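Local coordinates for protein catalase (Corynebacterium glutamicum, PDB 4B7H) that probably breaks hydrogen peroxide down to water and oxygen at a buried heme, as a catalase that also binds NADPH and is inhibited by nitric oxide, at residues A127-T132 and P330-P335; Y137-N142 and Y228-R233. All blocks are in the same frame, centred on the assembly; numbering follows the deposited sequence.

Following the chain from the N terminus, strand 125-132 opens interaction 1 and turns straight into its antiparallel partner, strand 135-142, which opens interaction 2. Interaction 2 closes first, 86 residues later, when strand 223-232 brings residues 228-233 against 137-142. Interaction 1 closes only when the loop after helix 319-324 delivers residues 330-335, so the smaller loop lies wholly within the larger one. The hairpin joins the two: Phe130 and Tyr137 are linked through their backbones, and Arg129 forms a salt bridge with Asp138. Together the contacts tie the hairpin 125-142 to strand 223-232 of the same sheet and to the loop between helix 319-324 and strand 337-338.

Interaction 1 of 2, residues A127-T132 and P330-P335; sequences ALRFYT and PGNIVP
Arg129 and Asn332 meet through their nitrogen ends, NH2 of the arginine lying 3.5 Å from ND2 of the asparagine. Both atoms are donors, so this is a close approach without a bond, and the guanidinium and amide planes are turned 61° apart. Both residues are bonded to the one carboxylate of Asp138, which probably explains their closeness: OD1 takes the salt bridge from Arg129 NE, OD2 the hydrogen bond from Asn332 ND2. The carboxylate probably offsets the charge of the buried arginine. Arg129 NH1 is held in addition by Asn370 OD1 and NH2 by a weak hydrogen bond to Ala327 O, while Asn332 OD1 accepts from Arg365 NH1, so the polar ends on both sides are fixed from several directions. The arginine chain leaves its strand extended and then bends at its third torsion (chi3 -60°), which swings the guanidinium round toward the loop; within the strand its CD lies 3.4 Å above the Tyr131 ring plane, toward the rim. A second, lighter touch lies farther along the segments. Thr132 and Val334 both direct their first side-chain bond across the gap, and OG1 of the threonine meets CG1 of the valine at 4.1 Å, a van der Waals contact. The threonine hydroxyl has its hydrogen-bond partners in the tight turn beyond the strand, at Gly135 O and Glu134 N. Only 103 Å² is buried between the segments, with no direct hydrogen bond. Ile333 O accepts a bond from Asn26 of a second subunit. Strand 125-132 is flanked in its sheet by strands 100-108 and 135-142; the loop 330-335 runs along strand 135-142, with Asn332 bonded through its backbone to Asp138, and Pro330 packs on helix 343-359.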
ATOM      1  N   ALA A 127     -15.462  -8.290 -21.175  1.00  8.51           N
ATOM      2  CA  ALA A 127     -15.870  -8.434 -19.783  1.00  8.27           C
ATOM      3  C   ALA A 127     -17.068  -7.568 -19.434  1.00  8.00           C
ATOM      4  O   ALA A 127     -16.976  -6.335 -19.428  1.00  7.87           O
ATOM      5  CB  ALA A 127     -14.697  -8.113 -18.866  1.00  9.20           C
ATOM      6  N   LEU A 128     -18.177  -8.223 -19.104  1.00  8.47           N
ATOM      7  CA  LEU A 128     -19.453  -7.553 -18.861  1.00  8.09           C
ATOM      8  C   LEU A 128     -19.825  -7.549 -17.393  1.00  8.58           C
ATOM      9  O   LEU A 128     -19.607  -8.542 -16.698  1.00  8.87           O
ATOM     10  CB  LEU A 128     -20.556  -8.292 -19.615  1.00  9.15           C
ATOM     11  CG  LEU A 128     -20.461  -8.207 -21.134  1.00  9.74           C
ATOM     12  CD1 LEU A 128     -21.106  -9.424 -21.759  1.00 11.42           C
ATOM     13  CD2 LEU A 128     -21.124  -6.922 -21.621  1.00 10.77           C
ATOM     14  N   ARG A 129     -20.398  -6.436 -16.929  1.00  8.11           N
ATOM     15  CA  ARG A 129     -21.099  -6.387 -15.649  1.00  8.50           C
ATOM     16  C   ARG A 129     -22.551  -6.039 -15.895  1.00  7.99           C
ATOM     17  O   ARG A 129     -22.846  -5.069 -16.601  1.00  8.95           O
ATOM     18  CB  ARG A 129     -20.524  -5.304 -14.730  1.00  8.16           C
ATOM     19  CG  ARG A 129     -21.478  -4.946 -13.573  1.00  8.49           C
ATOM     20  CD  ARG A 129     -20.728  -4.250 -12.447  1.00  8.41           C
ATOM     21  NE  ARG A 129     -19.682  -5.139 -11.956  1.00  8.11           N
ATOM     22  CZ  ARG A 129     -18.571  -4.746 -11.344  1.00  7.08           C
ATOM     23  NH1 ARG A 129     -18.359  -3.455 -11.107  1.00  7.69           N
ATOM     24  NH2 ARG A 129     -17.671  -5.649 -10.971  1.00  9.04           N
ATOM     25  N   PHE A 130     -23.451  -6.814 -15.304  1.00  7.74           N
ATOM     26  CA  PHE A 130     -24.863  -6.480 -15.300  1.00  8.93           C
ATOM     27  C   PHE A 130     -25.257  -6.052 -13.892  1.00  8.82           C
ATOM     28  O   PHE A 130     -25.070  -6.804 -12.928  1.00  8.64           O
ATOM     29  CB  PHE A 130     -25.688  -7.681 -15.771  1.00  9.54           C
ATOM     30  CG  PHE A 130     -25.279  -8.189 -17.126  1.00  9.79           C
ATOM     31  CD1 PHE A 130     -25.579  -7.458 -18.265  1.00 10.68           C
ATOM     32  CD2 PHE A 130     -24.559  -9.374 -17.263  1.00 10.79           C
ATOM     33  CE1 PHE A 130     -25.192  -7.901 -19.520  1.00 11.64           C
ATOM     34  CE2 PHE A 130     -24.161  -9.827 -18.524  1.00 11.81           C
ATOM     35  CZ  PHE A 130     -24.478  -9.088 -19.652  1.00 12.05           C
ATOM     36  N   TYR A 131     -25.764  -4.824 -13.771  1.00  8.42           N
ATOM     37  CA  TYR A 131     -26.163  -4.294 -12.469  1.00  9.21           C
ATOM     38  C   TYR A 131     -27.582  -4.771 -12.173  1.00 10.57           C
ATOM     39  O   TYR A 131     -28.548  -4.031 -12.375  1.00 10.17           O
ATOM     40  CB  TYR A 131     -26.080  -2.758 -12.448  1.00  8.72           C
ATOM     41  CG  TYR A 131     -24.668  -2.195 -12.611  1.00  7.53           C
ATOM     42  CD1 TYR A 131     -24.107  -1.993 -13.876  1.00  8.38           C
ATOM     43  CD2 TYR A 131     -23.906  -1.847 -11.498  1.00  7.89           C
ATOM     44  CE1 TYR A 131     -22.827  -1.472 -14.025  1.00  8.84           C
ATOM     45  CE2 TYR A 131     -22.616  -1.323 -11.633  1.00  8.15           C
ATOM     46  CZ  TYR A 131     -22.086  -1.130 -12.901  1.00  8.15           C
ATOM     47  OH  TYR A 131     -20.816  -0.622 -13.063  1.00  9.29           O
ATOM     48  N   THR A 132     -27.706  -6.012 -11.700  1.00  9.23           N
ATOM     49  CA  THR A 132     -29.017  -6.632 -11.520  1.00 10.00           C
ATOM     50  C   THR A 132     -29.642  -6.299 -10.168  1.00 10.81           C
ATOM     51  O   THR A 132     -28.967  -5.818  -9.247  1.00 10.58           O
ATOM     52  CB  THR A 132     -28.992  -8.184 -11.708  1.00  9.55           C
ATOM     53  OG1 THR A 132     -28.836  -8.841 -10.441  1.00 10.37           O
ATOM     54  CG2 THR A 132     -27.896  -8.628 -12.666  1.00 10.12           C
ATOM     55  N   PRO A 330     -15.383 -12.906 -12.245  1.00  7.30           N
ATOM     56  CA  PRO A 330     -16.316 -13.996 -12.575  1.00  7.49           C
ATOM     57  C   PRO A 330     -16.993 -14.569 -11.332  1.00  7.94           C
ATOM     58  O   PRO A 330     -18.021 -15.239 -11.438  1.00  8.73           O
ATOM     59  CB  PRO A 330     -15.421 -15.050 -13.254  1.00  8.91           C
ATOM     60  CG  PRO A 330     -14.046 -14.752 -12.772  1.00  8.47           C
ATOM     61  CD  PRO A 330     -13.989 -13.259 -12.571  1.00  7.37           C
ATOM     62  N   GLY A 331     -16.430 -14.297 -10.158  1.00  8.03           N
ATOM     63  CA  GLY A 331     -17.054 -14.702  -8.908  1.00  7.99           C
ATOM     64  C   GLY A 331     -18.284 -13.888  -8.545  1.00  8.26           C
ATOM     65  O   GLY A 331     -19.012 -14.232  -7.604  1.00  9.11           O
ATOM     66  N   ASN A 332     -18.513 -12.798  -9.273  1.00  7.85           N
ATOM     67  CA  ASN A 332     -19.738 -12.026  -9.119  1.00  8.41           C
ATOM     68  C   ASN A 332     -20.898 -12.749  -9.799  1.00  8.57           C
ATOM     69  O   ASN A 332     -21.359 -12.350 -10.875  1.00  8.94           O
ATOM     70  CB  ASN A 332     -19.561 -10.618  -9.683  1.00  8.32           C
ATOM     71  CG  ASN A 332     -18.741  -9.732  -8.775  1.00  8.11           C
ATOM     72  OD1 ASN A 332     -18.649  -9.974  -7.564  1.00  9.13           O
ATOM     73  ND2 ASN A 332     -18.155  -8.685  -9.345  1.00  9.89           N
ATOM     74  N   ILE A 333     -21.349 -13.833  -9.169  1.00  9.41           N
ATOM     75  CA  ILE A 333     -22.516 -14.556  -9.638  1.00  9.93           C
ATOM     76  C   ILE A 333     -23.736 -14.190  -8.799  1.00  9.93           C
ATOM     77  O   ILE A 333     -23.615 -13.563  -7.737  1.00 10.15           O
ATOM     78  CB  ILE A 333     -22.276 -16.077  -9.660  1.00  9.38           C
ATOM     79  CG1 ILE A 333     -21.949 -16.615  -8.260  1.00  9.71           C
ATOM     80  CG2 ILE A 333     -21.177 -16.425 -10.665  1.00 11.22           C
ATOM     81  CD1 ILE A 333     -21.854 -18.135  -8.211  1.00 11.31           C
ATOM     82  N   VAL A 334     -24.913 -14.566  -9.295  1.00  9.53           N
ATOM     83  CA  VAL A 334     -26.186 -14.213  -8.674  1.00  8.92           C
ATOM     84  C   VAL A 334     -27.059 -15.471  -8.644  1.00  9.58           C
ATOM     85  O   VAL A 334     -26.748 -16.454  -9.322  1.00 10.57           O
ATOM     86  CB  VAL A 334     -26.902 -13.080  -9.461  1.00  8.70           C
ATOM     87  CG1 VAL A 334     -26.170 -11.755  -9.306  1.00 10.33           C
ATOM     88  CG2 VAL A 334     -27.048 -13.454 -10.931  1.00  9.48           C
ATOM     89  N   PRO A 335     -28.155 -15.459  -7.857  1.00  9.52           N
ATOM     90  CA  PRO A 335     -29.046 -16.626  -7.839  1.00  9.23           C
ATOM     91  C   PRO A 335     -29.510 -17.019  -9.239  1.00 10.15           C
ATOM     92  O   PRO A 335     -29.807 -16.144 -10.054  1.00 10.15           O
ATOM     93  CB  PRO A 335     -30.238 -16.137  -7.003  1.00  9.89           C
ATOM     94  CG  PRO A 335     -29.641 -15.130  -6.074  1.00 10.67           C
ATOM     95  CD  PRO A 335     -28.567 -14.437  -6.877  1.00 10.32           C
TER

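Interaction 2 of 2, residues Y137-N142 and Y228-R233; sequences YDIVGN and YHFKTR. With HEM (protoporphyrin IX containing Fe), chain E.
Tyr137 and Tyr228 reach toward each other from opposite directions and join through their hydroxyls, OH to OH at 2.6 Å. Tyr228 OH lies at the edge of the Tyr137 ring, near its plane, and is also bonded to Trp216 NE1, which ties this buried polar pair to a further strand. Beside it the packing is close. The first torsion of Ile139 sets CG1 beside the backbone N, and the extended second torsion (chi2 177°) carries CD1 over the centre of the Tyr228 ring, 3.6 Å from the centroid and 8° off the normal, a clear CH-pi contact. The same methyl meets the edge of Phe230, CD1 to CZ at 4.0 Å, so one isoleucine tip serves two rings in different ways. Beyond Phe230 the strands part, their axes inclined at 63°: Lys231 and Thr232 are partly exposed, and Arg233 reaches solvent, where it pairs with Asp272. Val140 points away from the contact and lays CG1 3.6 Å from heme C2D, while His229, next to Tyr228, touches NADPH. Strands 135-142 and 223-232 are not sheet neighbours, and their side chains meet across the interior, as in the core of the antiparallel beta barrel characteristic of heme catalases, here between the heme and NADPH sites.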
ATOM      1  N   TYR A 137     -23.841  -9.071 -11.603  1.00  8.47           N
ATOM      2  CA  TYR A 137     -23.491 -10.331 -12.244  1.00  8.36           C
ATOM      3  C   TYR A 137     -22.494 -10.022 -13.348  1.00  7.03           C
ATOM      4  O   TYR A 137     -22.834  -9.339 -14.325  1.00  8.94           O
ATOM      5  CB  TYR A 137     -24.742 -10.995 -12.832  1.00  8.67           C
ATOM      6  CG  TYR A 137     -24.460 -12.272 -13.597  1.00  8.67           C
ATOM      7  CD1 TYR A 137     -23.414 -13.111 -13.227  1.00  9.97           C
ATOM      8  CD2 TYR A 137     -25.232 -12.636 -14.699  1.00  8.64           C
ATOM      9  CE1 TYR A 137     -23.148 -14.276 -13.927  1.00  9.40           C
ATOM     10  CE2 TYR A 137     -24.966 -13.805 -15.406  1.00 10.38           C
ATOM     11  CZ  TYR A 137     -23.925 -14.615 -15.012  1.00 10.36           C
ATOM     12  OH  TYR A 137     -23.658 -15.770 -15.711  1.00 10.52           O
ATOM     13  N   ASP A 138     -21.260 -10.492 -13.189  1.00  7.69           N
ATOM     14  CA  ASP A 138     -20.244 -10.249 -14.204  1.00  8.48           C
ATOM     15  C   ASP A 138     -20.019 -11.503 -15.014  1.00  8.55           C
ATOM     16  O   ASP A 138     -19.874 -12.592 -14.446  1.00  9.41           O
ATOM     17  CB  ASP A 138     -18.894  -9.853 -13.581  1.00  8.60           C
ATOM     18  CG  ASP A 138     -18.942  -8.547 -12.805  1.00  9.16           C
ATOM     19  OD1 ASP A 138     -19.970  -7.836 -12.826  1.00  8.76           O
ATOM     20  OD2 ASP A 138     -17.911  -8.229 -12.180  1.00  8.68           O
ATOM     21  N   ILE A 139     -20.000 -11.343 -16.334  1.00  7.87           N
ATOM     22  CA  ILE A 139     -19.529 -12.408 -17.215  1.00  8.87           C
ATOM     23  C   ILE A 139     -18.231 -11.908 -17.830  1.00  8.34           C
ATOM     24  O   ILE A 139     -18.232 -11.086 -18.749  1.00  8.61           O
ATOM     25  CB  ILE A 139     -20.553 -12.805 -18.301  1.00  9.32           C
ATOM     26  CG1 ILE A 139     -21.881 -13.214 -17.651  1.00 10.14           C
ATOM     27  CG2 ILE A 139     -19.987 -13.944 -19.160  1.00 10.77           C
ATOM     28  CD1 ILE A 139     -22.991 -13.555 -18.634  1.00 10.77           C
ATOM     29  N   VAL A 140     -17.126 -12.374 -17.264  1.00  8.48           N
ATOM     30  CA  VAL A 140     -15.813 -11.893 -17.646  1.00  8.53           C
ATOM     31  C   VAL A 140     -15.312 -12.847 -18.721  1.00  8.13           C
ATOM     32  O   VAL A 140     -14.687 -13.880 -18.434  1.00  8.61           O
ATOM     33  CB  VAL A 140     -14.880 -11.827 -16.413  1.00  8.28           C
ATOM     34  CG1 VAL A 140     -13.522 -11.254 -16.790  1.00  9.30           C
ATOM     35  CG2 VAL A 140     -15.531 -10.970 -15.321  1.00  9.85           C
ATOM     36  N   GLY A 141     -15.634 -12.512 -19.968  1.00  8.40           N
ATOM     37  CA  GLY A 141     -15.349 -13.397 -21.079  1.00  8.61           C
ATOM     38  C   GLY A 141     -14.213 -12.921 -21.959  1.00  8.75           C
ATOM     39  O   GLY A 141     -13.500 -11.979 -21.612  1.00  8.37           O
ATOM     40  N   ASN A 142     -14.034 -13.604 -23.086  1.00  8.58           N
ATOM     41  CA  ASN A 142     -13.030 -13.259 -24.094  1.00  9.17           C
ATOM     42  C   ASN A 142     -13.685 -13.337 -25.467  1.00  8.21           C
ATOM     43  O   ASN A 142     -14.821 -13.803 -25.586  1.00  9.10           O
ATOM     44  CB  ASN A 142     -11.847 -14.237 -24.049  1.00  9.82           C
ATOM     45  CG  ASN A 142     -10.783 -13.857 -23.025  1.00 10.37           C
ATOM     46  OD1 ASN A 142     -10.554 -12.677 -22.739  1.00 13.04           O
ATOM     47  ND2 ASN A 142     -10.102 -14.863 -22.498  1.00  8.74           N
ATOM     48  N   TYR A 228     -22.220 -19.191 -22.755  1.00 10.21           N
ATOM     49  CA  TYR A 228     -22.664 -17.911 -23.286  1.00  9.46           C
ATOM     50  C   TYR A 228     -21.959 -17.537 -24.576  1.00 10.35           C
ATOM     51  O   TYR A 228     -20.733 -17.661 -24.680  1.00  9.56           O
ATOM     52  CB  TYR A 228     -22.370 -16.810 -22.284  1.00  9.33           C
ATOM     53  CG  TYR A 228     -23.162 -16.858 -21.006  1.00  9.64           C
ATOM     54  CD1 TYR A 228     -24.487 -16.433 -20.973  1.00 10.67           C
ATOM     55  CD2 TYR A 228     -22.573 -17.277 -19.817  1.00  9.76           C
ATOM     56  CE1 TYR A 228     -25.210 -16.447 -19.797  1.00  9.55           C
ATOM     57  CE2 TYR A 228     -23.286 -17.295 -18.633  1.00  9.76           C
ATOM     58  CZ  TYR A 228     -24.604 -16.874 -18.629  1.00  9.63           C
ATOM     59  OH  TYR A 228     -25.311 -16.878 -17.449  1.00 10.29           O
ATOM     60  N   HIS A 229     -22.735 -17.035 -25.525  1.00 10.67           N
ATOM     61  CA  HIS A 229     -22.249 -16.515 -26.785  1.00 11.00           C
ATOM     62  C   HIS A 229     -22.836 -15.151 -27.042  1.00 10.81           C
ATOM     63  O   HIS A 229     -24.022 -14.976 -26.987  1.00 12.68           O
ATOM     64  CB  HIS A 229     -22.637 -17.490 -27.955  1.00 11.10           C
ATOM     65  CG  HIS A 229     -22.000 -18.853 -27.879  1.00 11.13           C
ATOM     66  ND1 HIS A 229     -21.122 -19.282 -28.757  1.00 14.39           N
ATOM     67  CD2 HIS A 229     -22.217 -19.867 -27.011  1.00 11.62           C
ATOM     68  CE1 HIS A 229     -20.771 -20.490 -28.437  1.00 10.06           C
ATOM     69  NE2 HIS A 229     -21.458 -20.855 -27.376  1.00 15.85           N
ATOM     70  N   PHE A 230     -21.981 -14.173 -27.288  1.00  9.64           N
ATOM     71  CA  PHE A 230     -22.410 -12.813 -27.574  1.00  9.54           C
ATOM     72  C   PHE A 230     -22.070 -12.526 -29.033  1.00  9.59           C
ATOM     73  O   PHE A 230     -20.897 -12.341 -29.384  1.00 10.96           O
ATOM     74  CB  PHE A 230     -21.728 -11.829 -26.614  1.00 10.54           C
ATOM     75  CG  PHE A 230     -21.867 -12.218 -25.162  1.00 11.05           C
ATOM     76  CD1 PHE A 230     -23.119 -12.269 -24.562  1.00 14.30           C
ATOM     77  CD2 PHE A 230     -20.755 -12.546 -24.404  1.00 12.81           C
ATOM     78  CE1 PHE A 230     -23.256 -12.637 -23.228  1.00 15.30           C
ATOM     79  CE2 PHE A 230     -20.886 -12.912 -23.071  1.00 11.93           C
ATOM     80  CZ  PHE A 230     -22.136 -12.962 -22.485  1.00 12.83           C
ATOM     81  N   LYS A 231     -23.092 -12.536 -29.890  1.00 10.99           N
ATOM     82  CA  LYS A 231     -22.867 -12.538 -31.332  1.00 10.84           C
ATOM     83  C   LYS A 231     -22.964 -11.119 -31.889  1.00 10.49           C
ATOM     84  O   LYS A 231     -24.022 -10.481 -31.824  1.00 12.33           O
ATOM     85  CB  LYS A 231     -23.846 -13.486 -32.041  1.00 12.30           C
ATOM     86  CG  LYS A 231     -23.849 -14.919 -31.485  1.00 12.66           C
ATOM     87  CD  LYS A 231     -22.508 -15.622 -31.649  1.00 13.79           C
ATOM     88  CE  LYS A 231     -22.184 -15.889 -33.114  1.00 13.92           C
ATOM     89  NZ  LYS A 231     -20.933 -16.707 -33.256  1.00 14.63           N
ATOM     90  N   THR A 232     -21.852 -10.619 -32.419  1.00 11.24           N
ATOM     91  CA  THR A 232     -21.795  -9.223 -32.826  1.00 10.96           C
ATOM     92  C   THR A 232     -22.719  -8.908 -34.001  1.00 12.14           C
ATOM     93  O   THR A 232     -22.707  -9.598 -35.018  1.00 14.26           O
ATOM     94  CB  THR A 232     -20.366  -8.781 -33.177  1.00 11.34           C
ATOM     95  OG1 THR A 232     -20.430  -7.478 -33.766  1.00 11.79           O
ATOM     96  CG2 THR A 232     -19.713  -9.752 -34.157  1.00 12.39           C
ATOM     97  N   ARG A 233     -23.525  -7.863 -33.852  1.00 11.48           N
ATOM     98  CA  ARG A 233     -24.360  -7.413 -34.955  1.00 13.07           C
ATOM     99  C   ARG A 233     -23.569  -6.629 -35.989  1.00 12.98           C
ATOM    100  O   ARG A 233     -24.033  -6.432 -37.119  1.00 15.76           O
ATOM    101  CB  ARG A 233     -25.524  -6.573 -34.445  1.00 15.92           C
ATOM    102  CG  ARG A 233     -26.610  -7.398 -33.820  1.00 18.96           C
ATOM    103  CD  ARG A 233     -27.945  -6.692 -33.891  1.00 20.23           C
ATOM    104  NE  ARG A 233     -28.923  -7.380 -33.064  1.00 19.33           N
ATOM    105  CZ  ARG A 233     -30.089  -6.865 -32.696  1.00 16.64           C
ATOM    106  NH1 ARG A 233     -30.432  -5.647 -33.092  1.00 20.74           N
ATOM    107  NH2 ARG A 233     -30.907  -7.572 -31.933  1.00 18.14           N
TER
HETATM  108  CHA HEM E1517      -8.105 -10.288 -16.109  1.00  7.78           C
HETATM  109  CHB HEM E1517      -6.894 -14.240 -13.572  1.00  7.76           C
HETATM  110  CHC HEM E1517      -8.260 -16.979 -17.322  1.00  9.27           C
HETATM  111  CHD HEM E1517     -10.743 -13.211 -18.998  1.00  9.14           C
HETATM  112  C1A HEM E1517      -7.646 -11.109 -15.109  1.00  7.47           C
HETATM  113  C2A HEM E1517      -7.159 -10.677 -13.812  1.00  7.68           C
HETATM  114  C3A HEM E1517      -6.843 -11.779 -13.116  1.00  7.97           C
HETATM  115  C4A HEM E1517      -7.108 -12.932 -13.943  1.00  8.32           C
HETATM  116  CMA HEM E1517      -6.297 -11.880 -11.688  1.00  9.58           C
HETATM  117  CAA HEM E1517      -7.057  -9.207 -13.350  1.00  8.05           C
HETATM  118  CBA HEM E1517      -8.382  -8.780 -12.735  1.00  8.60           C
HETATM  119  CGA HEM E1517      -8.314  -7.423 -12.086  1.00  7.98           C
HETATM  120  O1A HEM E1517      -9.324  -6.684 -12.195  1.00  8.10           O
HETATM  121  O2A HEM E1517      -7.283  -7.065 -11.458  1.00  8.16           O
HETATM  122  C1B HEM E1517      -7.129 -15.337 -14.368  1.00  7.39           C
HETATM  123  C2B HEM E1517      -6.819 -16.710 -14.038  1.00  8.68           C
HETATM  124  C3B HEM E1517      -7.179 -17.464 -15.097  1.00  8.92           C
HETATM  125  C4B HEM E1517      -7.744 -16.586 -16.099  1.00  7.95           C
HETATM  126  CMB HEM E1517      -6.171 -17.151 -12.710  1.00  8.92           C
HETATM  127  CAB HEM E1517      -7.106 -18.990 -15.299  1.00 10.08           C
HETATM  128  CBB HEM E1517      -7.153 -19.847 -14.280  1.00 10.92           C
HETATM  129  C1C HEM E1517      -9.202 -16.242 -18.017  1.00  8.57           C
HETATM  130  C2C HEM E1517     -10.238 -16.739 -18.910  1.00  9.59           C
HETATM  131  C3C HEM E1517     -10.919 -15.673 -19.367  1.00  8.77           C
HETATM  132  C4C HEM E1517     -10.344 -14.493 -18.759  1.00  9.12           C
HETATM  133  CMC HEM E1517     -10.462 -18.231 -19.261  1.00 10.92           C
HETATM  134  CAC HEM E1517     -12.153 -15.603 -20.299  1.00  9.86           C
HETATM  135  CBC HEM E1517     -13.057 -16.594 -20.382  1.00 13.07           C
HETATM  136  C1D HEM E1517     -10.203 -12.091 -18.427  1.00  8.53           C
HETATM  137  C2D HEM E1517     -10.589 -10.768 -18.798  1.00  8.01           C
HETATM  138  C3D HEM E1517      -9.785  -9.853 -17.915  1.00  8.30           C
HETATM  139  C4D HEM E1517      -8.989 -10.706 -17.075  1.00  7.03           C
HETATM  140  CMD HEM E1517     -11.594 -10.364 -19.873  1.00  8.89           C
HETATM  141  CAD HEM E1517      -9.865  -8.334 -17.921  1.00  8.20           C
HETATM  142  CBD HEM E1517     -11.130  -7.916 -17.174  1.00  8.51           C
HETATM  143  CGD HEM E1517     -11.201  -6.424 -17.304  1.00  8.26           C
HETATM  144  O1D HEM E1517     -11.085  -5.709 -16.277  1.00  8.79           O
HETATM  145  O2D HEM E1517     -11.354  -5.938 -18.453  1.00  8.20           O
HETATM  146  NA  HEM E1517      -7.612 -12.495 -15.158  1.00  7.83           N
HETATM  147  NB  HEM E1517      -7.687 -15.289 -15.627  1.00  7.70           N
HETATM  148  NC  HEM E1517      -9.301 -14.862 -17.942  1.00  8.80           N
HETATM  149  ND  HEM E1517      -9.250 -12.028 -17.414  1.00  7.78           N
HETATM  150 FE   HEM E1517      -8.428 -13.662 -16.576  1.00  7.93          FE